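Local coordinates for protein JSC1_58120g3 ([Leptolyngbya] sp. JSC-1, PDB 6XHH) that binds a bilin chromophore in its GAF domain and, as a far-red cyanobacteriochrome, probably serves as a light-sensing signalling protein, at residues Glu119-Ser123 with Phe124-Ser128. Numbering follows the deposited sequence.
Sequences EALES and FEVKS
Leu121 O accepts two backbone hydrogen bonds from opposite faces of its carbonyl plane: Val126 N reaches it at 3.0 Å, nearly straight (168°), and Phe124 N, also at 3.0 Å, is more bent. Glu125 N turns back to Glu122 O at 2.9 Å, completing the Schellman motif that ends the helix. Glu125, at its C' position, takes the left-handed backbone (phi 70°) that turns the chain out of the helix, less easy for a residue with a CB; its side chain points away, and OE2 accepts a hydrogen bond from the backbone N-H of Arg61. The motif's apolar pair is Leu121 and Val126, branched aliphatic side chains meeting CD2 to CG1 at 3.9 Å. Ser123 suits the last turn because its small hydroxyl, set between backbone N and carbonyl carbon (chi1 86°), can bend back to Ala120 O at 2.7 Å. OG also lies over one face of the broad Phe124 ring, which meets Phe51 edge-to-face and Trp68 at about 35°. An alanine in place of Phe124 would probably leave both without their aromatic partner. Ala120, small enough to be consistent with close approach, touches the bilin. The turn leads from helix 115-123 into strand 128-136, Val126 resting on Phe147 of neighbouring strand 139-148.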
loop_
_atom_site.group_PDB
_atom_site.type_symbol
_atom_site.label_atom_id
_atom_site.label_comp_id
_atom_site.label_asym_id
_atom_site.label_seq_id
_atom_site.Cartn_x
_atom_site.Cartn_y
_atom_site.Cartn_z
ATOM N N GLU A 119 -2.869 14.374 9.517
ATOM C CA GLU A 119 -2.824 15.561 8.664
ATOM C C GLU A 119 -2.109 15.267 7.345
ATOM O O GLU A 119 -2.516 15.745 6.276
ATOM C CB GLU A 119 -2.142 16.702 9.423
ATOM C CG GLU A 119 -2.106 18.016 8.670
ATOM C CD GLU A 119 -1.204 19.041 9.335
ATOM O OE1 GLU A 119 -0.789 20.004 8.654
ATOM O OE2 GLU A 119 -0.909 18.883 10.542
ATOM N N ALA A 120 -1.041 14.475 7.411
ATOM C CA ALA A 120 -0.340 14.033 6.208
ATOM C C ALA A 120 -1.267 13.251 5.282
ATOM O O ALA A 120 -1.288 13.483 4.068
ATOM C CB ALA A 120 0.870 13.184 6.600
ATOM N N LEU A 121 -2.053 12.335 5.844
ATOM C CA LEU A 121 -3.026 11.587 5.054
ATOM C C LEU A 121 -4.066 12.510 4.427
ATOM O O LEU A 121 -4.387 12.385 3.239
ATOM C CB LEU A 121 -3.683 10.518 5.943
ATOM C CG LEU A 121 -2.769 9.331 6.284
ATOM C CD1 LEU A 121 -3.234 8.555 7.520
ATOM C CD2 LEU A 121 -2.671 8.417 5.085
ATOM N N GLU A 122 -4.594 13.456 5.206
ATOM C CA GLU A 122 -5.497 14.457 4.647
ATOM C C GLU A 122 -4.849 15.213 3.492
ATOM O O GLU A 122 -5.514 15.525 2.496
ATOM C CB GLU A 122 -5.946 15.429 5.743
ATOM C CG GLU A 122 -7.013 14.877 6.685
ATOM C CD GLU A 122 -7.159 15.723 7.927
ATOM O OE1 GLU A 122 -6.250 16.540 8.187
ATOM O OE2 GLU A 122 -8.174 15.577 8.635
ATOM N N SER A 123 -3.547 15.508 3.591
ATOM C CA SER A 123 -2.891 16.235 2.506
ATOM C C SER A 123 -2.840 15.427 1.218
ATOM O O SER A 123 -2.686 16.015 0.138
ATOM C CB SER A 123 -1.474 16.660 2.912
ATOM O OG SER A 123 -0.520 15.634 2.667
ATOM N N PHE A 124 -2.962 14.102 1.303
ATOM C CA PHE A 124 -3.012 13.248 0.129
ATOM C C PHE A 124 -4.433 12.808 -0.200
ATOM O O PHE A 124 -4.622 11.945 -1.070
ATOM C CB PHE A 124 -2.087 12.047 0.332
ATOM C CG PHE A 124 -0.629 12.430 0.410
ATOM C CD1 PHE A 124 -0.007 13.042 -0.668
ATOM C CD2 PHE A 124 0.106 12.213 1.565
ATOM C CE1 PHE A 124 1.318 13.413 -0.600
ATOM C CE2 PHE A 124 1.439 12.586 1.636
ATOM C CZ PHE A 124 2.043 13.181 0.551
ATOM N N GLU A 125 -5.430 13.409 0.468
ATOM C CA GLU A 125 -6.859 13.183 0.230
ATOM C C GLU A 125 -7.322 11.796 0.674
ATOM O O GLU A 125 -8.315 11.278 0.164
ATOM C CB GLU A 125 -7.226 13.402 -1.235
ATOM C CG GLU A 125 -6.671 14.685 -1.799
ATOM C CD GLU A 125 -7.295 15.009 -3.120
ATOM O OE1 GLU A 125 -8.139 15.921 -3.167
ATOM O OE2 GLU A 125 -6.958 14.337 -4.105
ATOM N N VAL A 126 -6.649 11.198 1.655
ATOM C CA VAL A 126 -6.918 9.826 2.085
ATOM C C VAL A 126 -7.858 9.852 3.289
ATOM O O VAL A 126 -7.643 10.627 4.225
ATOM C CB VAL A 126 -5.604 9.097 2.434
ATOM C CG1 VAL A 126 -5.878 7.707 3.028
ATOM C CG2 VAL A 126 -4.678 8.987 1.217
ATOM N N LYS A 127 -8.898 8.994 3.283
ATOM C CA LYS A 127 -9.747 8.783 4.456
ATOM C C LYS A 127 -9.670 7.370 5.024
ATOM O O LYS A 127 -10.230 7.116 6.100
ATOM C CB LYS A 127 -11.214 9.101 4.127
ATOM C CG LYS A 127 -11.515 10.599 4.099
ATOM C CD LYS A 127 -13.013 10.831 3.970
ATOM C CE LYS A 127 -13.329 12.317 3.932
ATOM N NZ LYS A 127 -12.576 12.983 2.836
ATOM N N SER A 128 -8.968 6.462 4.356
ATOM C CA SER A 128 -8.902 5.054 4.721
ATOM C C SER A 128 -7.693 4.477 3.998
ATOM O O SER A 128 -7.466 4.818 2.842
ATOM C CB SER A 128 -10.198 4.349 4.301
ATOM O OG SER A 128 -10.109 2.935 4.424
#